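Long-range contacts in flagella basal body P-ring formation protein FlgA (Salmonella typhimurium, PDB 3TEE), which takes part in assembly of the flagellar P-ring in the periplasm, probably as a chaperone or modulator of the ring protein FlgI: residues N4-T9 against E37-S42; W50-V55 against Q67-A72; Q71-Y76 against R98-Q103; V77-P82 against R122-G127; P105-L110 against Q131-R136. All coordinates share one frame; numbering follows the deposited sequence.

Interaction 1. Residues N4-T9 against E37-S42; sequences NAQLTT and EQPAFS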
# COMPACT_ATOMS: atom_id res chain seq x y z
N ASN A 4 6.99 27.94 17.77
CA ASN A 4 7.20 26.57 18.19
C ASN A 4 5.85 25.92 18.61
O ASN A 4 5.55 24.80 18.19
CB ASN A 4 8.24 26.52 19.32
CG ASN A 4 9.67 26.45 18.80
OD1 ASN A 4 10.06 25.48 18.12
ND2 ASN A 4 10.49 27.44 19.14
N ALA A 5 5.02 26.65 19.36
CA ALA A 5 3.70 26.20 19.81
C ALA A 5 2.76 25.99 18.59
O ALA A 5 2.03 25.01 18.52
CB ALA A 5 3.10 27.23 20.76
N GLN A 6 2.80 26.93 17.63
CA GLN A 6 1.98 26.86 16.42
C GLN A 6 2.39 25.68 15.55
O GLN A 6 1.52 24.91 15.15
CB GLN A 6 2.11 28.18 15.63
CG GLN A 6 1.42 29.36 16.31
CD GLN A 6 1.57 30.65 15.51
OE1 GLN A 6 2.26 30.69 14.50
NE2 GLN A 6 0.95 31.73 15.94
N LEU A 7 3.69 25.51 15.29
CA LEU A 7 4.16 24.34 14.53
C LEU A 7 3.83 23.04 15.24
O LEU A 7 3.46 22.09 14.57
CB LEU A 7 5.68 24.41 14.24
CG LEU A 7 6.11 25.46 13.19
CD1 LEU A 7 7.60 25.69 13.27
CD2 LEU A 7 5.68 25.05 11.77
N THR A 8 4.00 22.98 16.59
CA THR A 8 3.68 21.77 17.38
C THR A 8 2.20 21.40 17.23
O THR A 8 1.87 20.23 16.98
CB THR A 8 4.12 21.94 18.85
OG1 THR A 8 5.55 22.12 18.88
CG2 THR A 8 3.70 20.74 19.73
N THR A 9 1.31 22.39 17.36
CA THR A 9 -0.13 22.20 17.17
C THR A 9 -0.42 21.82 15.70
O THR A 9 -1.20 20.89 15.44
CB THR A 9 -0.93 23.45 17.64
OG1 THR A 9 -0.77 23.59 19.05
CG2 THR A 9 -2.44 23.36 17.32
N GLU A 37 1.78 37.30 13.23
CA GLU A 37 1.19 36.63 14.40
C GLU A 37 0.71 35.22 14.05
O GLU A 37 0.88 34.29 14.85
CB GLU A 37 0.00 37.48 14.87
CG GLU A 37 -0.50 37.21 16.27
CD GLU A 37 -1.61 38.16 16.67
OE1 GLU A 37 -1.38 39.39 16.62
OE2 GLU A 37 -2.71 37.68 17.02
N GLN A 38 0.05 35.07 12.88
CA GLN A 38 -0.53 33.80 12.48
C GLN A 38 -0.05 33.41 11.06
O GLN A 38 -0.79 33.57 10.10
CB GLN A 38 -2.08 33.92 12.55
CG GLN A 38 -2.81 32.56 12.47
CD GLN A 38 -4.29 32.69 12.17
OE1 GLN A 38 -4.88 33.78 12.18
NE2 GLN A 38 -4.91 31.59 11.78
N PRO A 39 1.20 32.94 10.89
CA PRO A 39 1.65 32.56 9.54
C PRO A 39 0.84 31.40 8.97
O PRO A 39 0.33 30.59 9.73
CB PRO A 39 3.11 32.15 9.74
CG PRO A 39 3.26 31.89 11.19
CD PRO A 39 2.25 32.69 11.91
N ALA A 40 0.71 31.35 7.64
CA ALA A 40 0.05 30.22 7.00
C ALA A 40 1.16 29.18 6.74
O ALA A 40 2.13 29.48 6.06
CB ALA A 40 -0.59 30.66 5.69
N PHE A 41 1.01 27.96 7.28
CA PHE A 41 1.98 26.87 7.07
C PHE A 41 1.51 25.94 5.99
O PHE A 41 0.32 25.62 5.90
CB PHE A 41 2.18 26.02 8.34
CG PHE A 41 2.67 26.78 9.54
CD1 PHE A 41 3.79 27.59 9.46
CD2 PHE A 41 2.05 26.62 10.78
CE1 PHE A 41 4.25 28.29 10.58
CE2 PHE A 41 2.50 27.33 11.90
CZ PHE A 41 3.60 28.16 11.79
N SER A 42 2.45 25.46 5.20
CA SER A 42 2.15 24.49 4.14
C SER A 42 3.37 23.65 3.83
O SER A 42 4.51 24.04 4.13
CB SER A 42 1.64 25.16 2.86
OG SER A 42 2.62 26.04 2.33
O HOH W 1 0.07 30.06 12.53
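Q6 and L7, neighbours on one side of helix 2-14, divide the contact with segment 37-42 into a polar and an apolar half. In the polar half Q6 NE2 donates to E37 O at 2.8 Å; the N-H...O angle of 165° and an acceptor lying in the plane of the Q6 amide mark a nearly straight bond. The other end of the same amide, Q6 OE1, comes within 3.3 Å of P39 CD and takes a weak bond from a water that also donates to P39 O. The NE2 bond sets the amide's orientation, and the weak water bond at OE1 is consistent with it. In the apolar half L7 CD2 sits over the centre of the F41 ring, 3.7 Å from the centroid and 9° off the ring normal, a CH-pi contact. Q6 CB meets the same ring in its plane, 3.8 Å from F41 CE2. Together these contacts dock an N-terminal helix on strand 40-42 of the curled antiparallel sheet, where A40 and S42 pair with R58 and V56 of strand 53-59. The Q6 chain runs straight beyond CG, which carries its amide past the F41 edge to the backbone of the loop before the strand. Farther out, the ring of W10 from the same helix meets the F41 ring, V55 and A57 touch F41, and P39 leans on C59, whose disulfide partner is C36.

Interaction 2. Residues W50-V55 against Q67-A72; sequences WGNVNV and QVNVQA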
# COMPACT_ATOMS: atom_id res chain seq x y z
N TRP A 50 6.90 13.53 8.73
CA TRP A 50 7.68 13.69 9.95
C TRP A 50 9.18 13.56 9.63
O TRP A 50 9.53 13.37 8.47
CB TRP A 50 7.25 12.62 10.98
CG TRP A 50 7.10 11.25 10.37
CD1 TRP A 50 8.07 10.50 9.77
CD2 TRP A 50 5.88 10.52 10.21
NE1 TRP A 50 7.55 9.32 9.30
CE2 TRP A 50 6.19 9.32 9.53
CE3 TRP A 50 4.54 10.76 10.57
CZ2 TRP A 50 5.23 8.35 9.22
CZ3 TRP A 50 3.57 9.82 10.23
CH2 TRP A 50 3.92 8.63 9.57
N GLY A 51 10.02 13.62 10.65
CA GLY A 51 11.47 13.60 10.47
C GLY A 51 11.89 14.99 10.05
O GLY A 51 11.27 15.97 10.46
N ASN A 52 12.93 15.07 9.21
CA ASN A 52 13.43 16.36 8.72
C ASN A 52 12.59 16.84 7.56
O ASN A 52 12.59 16.25 6.48
CB ASN A 52 14.92 16.30 8.37
CG ASN A 52 15.78 15.98 9.56
OD1 ASN A 52 15.59 16.50 10.67
ND2 ASN A 52 16.72 15.07 9.37
N VAL A 53 11.78 17.87 7.81
CA VAL A 53 10.88 18.34 6.76
C VAL A 53 11.03 19.83 6.51
O VAL A 53 11.49 20.56 7.38
CB VAL A 53 9.40 17.94 7.00
CG1 VAL A 53 9.21 16.41 7.07
CG2 VAL A 53 8.83 18.61 8.24
N ASN A 54 10.59 20.28 5.34
CA ASN A 54 10.61 21.70 5.04
C ASN A 54 9.18 22.21 5.15
O ASN A 54 8.25 21.57 4.67
CB ASN A 54 11.17 21.96 3.62
CG ASN A 54 12.61 21.50 3.46
OD1 ASN A 54 13.49 21.81 4.27
ND2 ASN A 54 12.88 20.74 2.40
N VAL A 55 9.00 23.34 5.84
CA VAL A 55 7.68 23.96 6.00
C VAL A 55 7.74 25.35 5.40
O VAL A 55 8.62 26.13 5.77
CB VAL A 55 7.26 24.03 7.49
CG1 VAL A 55 5.95 24.83 7.66
CG2 VAL A 55 7.12 22.64 8.09
N GLN A 67 13.12 24.83 8.22
CA GLN A 67 13.57 23.45 8.31
C GLN A 67 13.25 23.02 9.71
O GLN A 67 13.62 23.70 10.67
CB GLN A 67 15.07 23.30 8.02
CG GLN A 67 15.49 23.66 6.59
CD GLN A 67 16.97 23.47 6.44
OE1 GLN A 67 17.79 24.12 7.11
NE2 GLN A 67 17.35 22.51 5.61
N VAL A 68 12.47 21.95 9.84
CA VAL A 68 12.07 21.47 11.17
C VAL A 68 12.34 19.97 11.26
O VAL A 68 12.36 19.27 10.26
CB VAL A 68 10.59 21.78 11.56
CG1 VAL A 68 10.27 23.28 11.52
CG2 VAL A 68 9.61 20.99 10.70
N ASN A 69 12.51 19.49 12.47
CA ASN A 69 12.59 18.07 12.74
C ASN A 69 11.29 17.73 13.51
O ASN A 69 10.95 18.39 14.49
CB ASN A 69 13.82 17.70 13.57
CG ASN A 69 13.81 16.22 13.92
OD1 ASN A 69 13.40 15.82 15.00
ND2 ASN A 69 14.10 15.37 12.95
N VAL A 70 10.57 16.74 13.03
CA VAL A 70 9.31 16.32 13.65
C VAL A 70 9.46 14.90 14.19
O VAL A 70 9.58 13.95 13.42
CB VAL A 70 8.12 16.45 12.68
CG1 VAL A 70 6.80 16.00 13.33
CG2 VAL A 70 8.00 17.87 12.11
N GLN A 71 9.45 14.76 15.50
CA GLN A 71 9.47 13.44 16.14
C GLN A 71 8.02 13.01 16.30
O GLN A 71 7.23 13.75 16.89
CB GLN A 71 10.15 13.51 17.52
CG GLN A 71 11.60 13.97 17.48
CD GLN A 71 12.27 13.93 18.84
OE1 GLN A 71 11.62 13.84 19.89
NE2 GLN A 71 13.59 13.92 18.84
N ALA A 72 7.63 11.87 15.71
CA ALA A 72 6.24 11.41 15.81
C ALA A 72 6.25 9.99 16.32
O ALA A 72 6.95 9.14 15.75
CB ALA A 72 5.53 11.50 14.46
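V53 and V68 face each other as a hydrogen-bonded antiparallel pair and supply the closest apolar contact, V53 CG2 to V68 CG2 at 3.5 Å. In both valines CG1 is anti to the carbonyl carbon, which leaves CG2 between the backbone N and that carbon, and it is these CG2 methyls that meet. V70 CG2 lies 4.0 Å from V53 CG2, and V55 joins through its own CG2 against V68. F11 of helix 2-14 touches all four valines, making this the buried face. Farther along, W50 CB packs on A72 CB at 4.0 Å.

The opposite face, bearing N52, N54, Q67 and N69, is looser and more exposed. There N69 ND2 donates to N52 OD1 at 2.9 Å, arriving 52° out of the acceptor's carbonyl plane; N69 ND2 also bonds a glycerol. The N54 and Q67 side chains merely run alongside, their amide planes nearly coplanar.

Reciprocal backbone bonds join G51 with V70 and V53 with V68; V68 N to V53 O is nearly linear, at 178°. G51, with a positive phi, precedes the corner that the chain turns at N52. The alternation of pairs and the 128° between strand directions describe a twisted antiparallel beta hairpin, made by strands 53-59 and 62-79.

Interaction 3. Residues Q71-Y76 against R98-Q103; sequences QATGNY and RGRLDQ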
# COMPACT_ATOMS: atom_id res chain seq x y z
N GLN A 71 9.45 14.76 15.50
CA GLN A 71 9.47 13.44 16.14
C GLN A 71 8.02 13.01 16.30
O GLN A 71 7.23 13.75 16.89
CB GLN A 71 10.15 13.51 17.52
CG GLN A 71 11.60 13.97 17.48
CD GLN A 71 12.27 13.93 18.84
OE1 GLN A 71 11.62 13.84 19.89
NE2 GLN A 71 13.59 13.92 18.84
N ALA A 72 7.63 11.87 15.71
CA ALA A 72 6.24 11.41 15.81
C ALA A 72 6.25 9.99 16.32
O ALA A 72 6.95 9.14 15.75
CB ALA A 72 5.53 11.50 14.46
N THR A 73 5.59 9.74 17.46
CA THR A 73 5.50 8.40 18.08
C THR A 73 4.08 7.88 17.86
O THR A 73 3.12 8.63 18.02
CB THR A 73 5.93 8.41 19.57
OG1 THR A 73 7.26 8.91 19.67
CG2 THR A 73 5.92 7.01 20.21
N GLY A 74 3.99 6.62 17.44
CA GLY A 74 2.72 5.99 17.16
C GLY A 74 2.91 4.53 16.80
O GLY A 74 4.02 3.98 16.91
N ASN A 75 1.81 3.89 16.38
CA ASN A 75 1.81 2.47 16.06
C ASN A 75 2.26 2.17 14.62
O ASN A 75 2.07 2.96 13.69
CB ASN A 75 0.43 1.83 16.38
CG ASN A 75 0.16 1.67 17.88
OD1 ASN A 75 1.06 1.50 18.70
ND2 ASN A 75 -1.10 1.67 18.27
N TYR A 76 2.93 1.04 14.48
CA TYR A 76 3.36 0.54 13.18
C TYR A 76 3.30 -0.99 13.27
O TYR A 76 3.24 -1.54 14.37
CB TYR A 76 4.77 1.04 12.81
CG TYR A 76 5.87 0.55 13.71
CD1 TYR A 76 6.59 -0.61 13.40
CD2 TYR A 76 6.22 1.23 14.87
CE1 TYR A 76 7.63 -1.05 14.20
CE2 TYR A 76 7.22 0.77 15.71
CZ TYR A 76 7.93 -0.37 15.37
OH TYR A 76 8.94 -0.82 16.16
N ARG A 98 4.56 0.26 19.32
CA ARG A 98 4.63 1.71 19.49
C ARG A 98 6.09 2.13 19.32
O ARG A 98 6.98 1.54 19.92
CB ARG A 98 4.13 2.13 20.90
CG ARG A 98 4.21 3.66 21.16
CD ARG A 98 4.02 4.07 22.64
NE ARG A 98 4.13 5.54 22.86
CZ ARG A 98 3.28 6.41 22.35
NH1 ARG A 98 3.45 7.72 22.55
NH2 ARG A 98 2.28 6.00 21.58
N GLY A 99 6.33 3.14 18.49
CA GLY A 99 7.70 3.59 18.29
C GLY A 99 7.77 4.91 17.55
O GLY A 99 6.74 5.46 17.12
N ARG A 100 8.99 5.39 17.36
CA ARG A 100 9.29 6.61 16.63
C ARG A 100 9.13 6.38 15.11
O ARG A 100 9.98 5.76 14.45
CB ARG A 100 10.70 7.10 17.02
CG ARG A 100 10.74 7.82 18.39
CD ARG A 100 10.31 9.30 18.29
NE ARG A 100 11.22 10.03 17.40
CZ ARG A 100 12.43 10.47 17.75
NH1 ARG A 100 12.85 10.33 19.00
NH2 ARG A 100 13.20 11.06 16.86
N LEU A 101 7.98 6.84 14.57
CA LEU A 101 7.65 6.71 13.14
C LEU A 101 8.72 7.32 12.25
O LEU A 101 9.01 6.78 11.19
CB LEU A 101 6.28 7.35 12.82
CG LEU A 101 5.11 6.90 13.69
CD1 LEU A 101 3.84 7.67 13.31
CD2 LEU A 101 4.87 5.39 13.60
N ASP A 102 9.32 8.42 12.70
CA ASP A 102 10.36 9.14 11.96
C ASP A 102 11.68 8.36 11.96
O ASP A 102 12.60 8.74 11.24
CB ASP A 102 10.56 10.57 12.52
CG ASP A 102 10.89 10.57 14.00
OD1 ASP A 102 10.01 10.16 14.81
OD2 ASP A 102 12.03 10.99 14.35
N GLN A 103 11.78 7.28 12.75
CA GLN A 103 13.01 6.45 12.74
C GLN A 103 12.79 5.11 12.05
O GLN A 103 13.71 4.28 11.98
CB GLN A 103 13.58 6.27 14.15
CG GLN A 103 14.21 7.57 14.67
CD GLN A 103 14.61 7.52 16.11
OE1 GLN A 103 14.07 6.75 16.91
NE2 GLN A 103 15.57 8.35 16.47
O HOH W 2 1.05 3.88 20.10
O HOH W 3 9.54 0.09 18.69
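D102 OD1 accepts the backbone N of A72 at 3.1 Å, from above the carboxylate plane, while R100 grips the same carboxylate side-on. R100 NE reaches D102 OD1 and R100 NH2 forms the salt bridge to D102 OD2 at 2.8 Å, each oxygen using its syn lone pair. Two donors therefore hold OD1, and R100 is the second-shell residue that fixes the carboxylate against the strand. Bends at chi2 and chi3 fold the arginine back, laying its guanidinium over Q71: Q71 CG is 3.4 Å from R100 NH2, and the amide and guanidinium planes stack 25° apart.

The backbone is an antiparallel pairing of strands 62-79 and 94-100, with G74 N bonded to G99 O at 3.0 Å and G99 N to G74 O at 2.9 Å. L101 N still bonds A72 O as the chain leaves the strand for a 3-10 turn. The strand directions are 145° apart, as in a twisted sheet.

On the face with T73 and R98, T73 CG2 lies over the R98 guanidinium, 3.5 Å from R98 CZ. The ends of R98 are held by salt bridges to D20 and E21, and R98 NH2 donates to a water that in turn gives a weak bond to N75 OD1. L101 CD2 lies against the backbone, 3.7 Å from G74 O, and L101 CD1 meets A72 CB. The Y76 ring turns its edge to G99 N, lying where a side chain on G99 would have to be.

Interaction 4. Residues V77-P82 against R122-G127; sequences VAVAAP and RDLAPG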
# COMPACT_ATOMS: atom_id res chain seq x y z
N VAL A 77 3.31 -1.65 12.13
CA VAL A 77 3.21 -3.10 12.07
C VAL A 77 4.63 -3.67 12.16
O VAL A 77 5.50 -3.28 11.38
CB VAL A 77 2.42 -3.56 10.80
CG1 VAL A 77 2.30 -5.09 10.75
CG2 VAL A 77 1.02 -2.91 10.77
N ALA A 78 4.84 -4.61 13.10
CA ALA A 78 6.10 -5.32 13.32
C ALA A 78 5.84 -6.84 13.32
O ALA A 78 4.75 -7.30 13.64
CB ALA A 78 6.71 -4.90 14.67
N VAL A 79 6.88 -7.60 13.00
CA VAL A 79 6.85 -9.08 13.04
C VAL A 79 6.81 -9.52 14.53
O VAL A 79 7.56 -8.98 15.36
CB VAL A 79 8.08 -9.63 12.30
CG1 VAL A 79 8.09 -11.16 12.31
CG2 VAL A 79 8.08 -9.12 10.85
N ALA A 80 5.87 -10.41 14.87
CA ALA A 80 5.69 -10.92 16.24
C ALA A 80 6.20 -12.37 16.40
O ALA A 80 6.38 -12.81 17.54
CB ALA A 80 4.22 -10.86 16.64
N ALA A 81 6.38 -13.10 15.29
CA ALA A 81 6.88 -14.48 15.31
C ALA A 81 7.65 -14.69 14.04
O ALA A 81 7.34 -14.01 13.07
CB ALA A 81 5.72 -15.48 15.38
N PRO A 82 8.60 -15.66 13.95
CA PRO A 82 9.29 -15.89 12.68
C PRO A 82 8.32 -16.15 11.54
O PRO A 82 7.32 -16.86 11.72
CB PRO A 82 10.15 -17.14 12.97
CG PRO A 82 10.40 -17.08 14.42
CD PRO A 82 9.10 -16.58 15.00
N ARG A 122 10.15 -12.57 2.21
CA ARG A 122 11.41 -12.88 2.89
C ARG A 122 11.24 -13.67 4.17
O ARG A 122 10.15 -13.68 4.74
CB ARG A 122 12.15 -11.58 3.28
CG ARG A 122 12.27 -10.51 2.21
CD ARG A 122 13.28 -9.47 2.61
NE ARG A 122 13.20 -8.29 1.75
CZ ARG A 122 13.72 -7.11 2.06
NH1 ARG A 122 14.36 -6.94 3.21
NH2 ARG A 122 13.60 -6.09 1.22
N ASP A 123 12.36 -14.22 4.69
CA ASP A 123 12.38 -14.83 6.02
C ASP A 123 12.44 -13.64 6.98
O ASP A 123 13.41 -12.88 6.96
CB ASP A 123 13.61 -15.73 6.22
CG ASP A 123 13.65 -16.92 5.30
OD1 ASP A 123 12.57 -17.51 5.02
OD2 ASP A 123 14.76 -17.27 4.83
N LEU A 124 11.38 -13.44 7.76
CA LEU A 124 11.31 -12.31 8.68
C LEU A 124 11.53 -12.73 10.13
O LEU A 124 11.14 -13.84 10.53
CB LEU A 124 9.98 -11.53 8.51
CG LEU A 124 9.69 -10.95 7.09
CD1 LEU A 124 8.31 -10.27 7.05
CD2 LEU A 124 10.75 -9.92 6.68
N ALA A 125 12.15 -11.84 10.90
CA ALA A 125 12.45 -12.06 12.30
C ALA A 125 11.58 -11.23 13.23
O ALA A 125 11.29 -10.08 12.89
CB ALA A 125 13.91 -11.74 12.57
N PRO A 126 11.22 -11.75 14.43
CA PRO A 126 10.46 -10.95 15.39
C PRO A 126 11.13 -9.60 15.69
O PRO A 126 12.37 -9.53 15.80
CB PRO A 126 10.48 -11.83 16.65
CG PRO A 126 10.54 -13.22 16.13
CD PRO A 126 11.46 -13.12 14.94
N GLY A 127 10.31 -8.55 15.80
CA GLY A 127 10.75 -7.17 16.04
C GLY A 127 10.94 -6.37 14.76
O GLY A 127 10.97 -5.14 14.78
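The end of the long strand 62-79 meets the loop between strands 118-120 and 135-137, and the contact is made by two extended chains lying 128° apart in direction. Both lie in the sequence typical of P-ring formation chaperones, which is related to the SAF-like domains of CpaB and FlgA-type proteins. A single backbone hydrogen bond joins the segments: G127 N donates to V79 O at 2.8 Å with an N-H...O angle of 174°, so the bond is nearly straight, although the donor is tilted 33° from the carbonyl plane. Beside it, P126 CA makes a longer C-H contact to the same oxygen. G127 has a positive phi at which a side chain would jam against the preceding carbonyl, as suits a glycine, and the chain turns away after the bond.

V79, a buried side chain, points toward the loop and carries most of the apolar contact. Its CB lies 3.3 Å from A125 O, while V79 CG1, anti to the backbone N, flanks that carbonyl oxygen at 3.4 Å. This leaves V79 CG2 to pack on L124 CB at 3.9 Å, the two side chains crossing at about a right angle. V130 touches V79 and M134 touches L124, continuing the apolar layer inward, while V79 also pairs through its backbone with Q128. At the exposed end two proline rings meet: P82 CD lies 3.8 Å from P126 CG, and P82 CA approaches L124 O at 3.5 Å.

Interaction 5. Residues P105-L110 against Q131-R136; sequences PPRTVL and QLTMIR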
# COMPACT_ATOMS: atom_id res chain seq x y z
N PRO A 105 12.15 2.26 9.01
CA PRO A 105 12.69 2.07 7.64
C PRO A 105 11.67 2.48 6.57
O PRO A 105 10.48 2.59 6.90
CB PRO A 105 13.04 0.57 7.58
CG PRO A 105 12.24 -0.07 8.64
CD PRO A 105 11.96 0.97 9.71
N PRO A 106 12.09 2.71 5.29
CA PRO A 106 11.13 3.15 4.26
C PRO A 106 9.92 2.28 4.04
O PRO A 106 10.03 1.05 4.06
CB PRO A 106 11.98 3.20 2.98
CG PRO A 106 13.35 3.43 3.45
CD PRO A 106 13.45 2.63 4.72
N ARG A 107 8.76 2.92 3.83
CA ARG A 107 7.48 2.26 3.54
C ARG A 107 7.08 1.19 4.60
O ARG A 107 6.63 0.10 4.23
CB ARG A 107 7.47 1.68 2.11
CG ARG A 107 7.43 2.75 1.01
CD ARG A 107 7.65 2.14 -0.36
NE ARG A 107 6.44 1.50 -0.88
CZ ARG A 107 6.44 0.47 -1.72
NH1 ARG A 107 7.58 -0.06 -2.13
NH2 ARG A 107 5.29 -0.05 -2.14
N THR A 108 7.24 1.52 5.89
CA THR A 108 6.80 0.61 6.95
C THR A 108 5.28 0.72 6.97
O THR A 108 4.73 1.83 6.92
CB THR A 108 7.40 1.01 8.32
OG1 THR A 108 8.81 0.83 8.27
CG2 THR A 108 6.82 0.17 9.49
N VAL A 109 4.60 -0.43 7.07
CA VAL A 109 3.14 -0.48 7.17
C VAL A 109 2.73 0.11 8.53
O VAL A 109 3.28 -0.27 9.56
CB VAL A 109 2.60 -1.91 6.96
CG1 VAL A 109 1.08 -1.94 7.15
CG2 VAL A 109 2.98 -2.46 5.59
N LEU A 110 1.77 1.05 8.53
CA LEU A 110 1.33 1.67 9.78
C LEU A 110 -0.03 1.17 10.22
O LEU A 110 -0.32 1.08 11.42
CB LEU A 110 1.32 3.21 9.66
CG LEU A 110 2.63 3.88 9.25
CD1 LEU A 110 2.44 5.38 9.12
CD2 LEU A 110 3.78 3.54 10.20
N GLN A 131 7.74 -3.84 6.14
CA GLN A 131 7.80 -2.89 5.02
C GLN A 131 7.06 -3.43 3.82
O GLN A 131 7.02 -4.65 3.62
CB GLN A 131 9.24 -2.56 4.64
CG GLN A 131 10.02 -1.85 5.74
CD GLN A 131 11.49 -1.86 5.39
OE1 GLN A 131 12.25 -2.72 5.84
NE2 GLN A 131 11.92 -0.91 4.57
N LEU A 132 6.45 -2.54 3.02
CA LEU A 132 5.72 -2.92 1.78
C LEU A 132 6.59 -3.71 0.79
O LEU A 132 6.10 -4.62 0.13
CB LEU A 132 5.08 -1.69 1.12
CG LEU A 132 3.90 -1.03 1.86
CD1 LEU A 132 3.51 0.27 1.19
CD2 LEU A 132 2.68 -1.95 1.89
N THR A 133 7.91 -3.41 0.75
CA THR A 133 8.87 -4.14 -0.10
C THR A 133 9.10 -5.60 0.35
O THR A 133 9.66 -6.37 -0.43
CB THR A 133 10.21 -3.39 -0.17
OG1 THR A 133 10.64 -3.04 1.16
CG2 THR A 133 10.14 -2.15 -1.06
N MET A 134 8.72 -5.98 1.59
CA MET A 134 8.95 -7.33 2.13
C MET A 134 7.78 -8.25 1.84
O MET A 134 7.86 -9.44 2.14
CB MET A 134 9.08 -7.31 3.67
CG MET A 134 10.33 -6.69 4.22
SD MET A 134 10.07 -6.31 6.01
CE MET A 134 11.76 -6.03 6.41
N ILE A 135 6.66 -7.68 1.38
CA ILE A 135 5.41 -8.42 1.24
C ILE A 135 4.75 -8.27 -0.14
O ILE A 135 5.02 -7.32 -0.87
CB ILE A 135 4.41 -8.02 2.39
CG1 ILE A 135 3.87 -6.58 2.20
CG2 ILE A 135 5.03 -8.23 3.81
CD1 ILE A 135 2.63 -6.20 3.06
N ARG A 136 3.79 -9.15 -0.41
CA ARG A 136 2.96 -9.18 -1.62
C ARG A 136 1.56 -9.63 -1.23
O ARG A 136 1.39 -10.17 -0.14
CB ARG A 136 3.57 -10.16 -2.66
CG ARG A 136 3.61 -11.64 -2.23
CD ARG A 136 3.71 -12.59 -3.43
NE ARG A 136 4.05 -13.97 -3.04
CZ ARG A 136 3.16 -14.90 -2.68
NH1 ARG A 136 1.87 -14.60 -2.64
NH2 ARG A 136 3.56 -16.11 -2.36
O HOH W 4 11.03 -0.08 1.21
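Two hydrogen bonds cross between the turn at P105-T108 and segment 131-136. Q131 NE2 donates to P106 O at 2.8 Å, in the carbonyl plane and on a lone pair, with the acceptor 8° out of the Q131 amide plane. L132 N donates to R107 O at 2.9 Å, the N-H...O angle being 164°, and Q131 CA adds a C-H contact to that oxygen. The carbonyls of P106 and R107, successive in the chain, are thereby both used. A water adds a third link, donating to P106 O and bonding T133 OG1.

Within 105-110 the acceptors are presented by a type II beta turn from P105 to T108, in which R107 takes the positive phi (54°) of the third position. T108 OG1 donates to P105 O at 2.8 Å, from above the carbonyl plane, closing the turn with its side chain.

Van der Waals contacts flank these bonds. The Q131 amide lies against the P105 ring, Q131 NE2 being 3.5 Å from P105 CB. The R107 guanidinium lays one face over L132 CB, which is 3.7 Å from R107 NH2, while R107 NH1 reaches T133 CG2. The apolar contact is V109 CG2 on L132 CD2 at 3.7 Å, and V77 touches V109 from the end of strand 62-79.

Across the two segments R107 meets only aliphatic carbon through its guanidinium, so its charge probably plays little part between them; the polar links across the contact run to backbone carbonyls of the proline-rich turn.

How the interactions relate
From the N terminus, interaction 1 closes the first loop, bringing helix 2-14 onto strand 40-42. Interaction 2 follows in series, closing the hairpin of strands 53-59 and 62-79; the two touch where L7 and F41 meet V55 and L7 meets V68. Interaction 3 begins where interaction 2 ends, sharing Q71 and A72, and adds strand 94-100 to the same sheet. Interactions 4 and 5 lie farther along. Interaction 4 spans 77-82 to 122-127, so its segments alternate with those of interactions 3 and 5, which themselves run in series. L110 packs against W50 and Y76, and V77 N probably bonds V109 O, joining the sheet around strand 62-79 to the loops and short strands that follow.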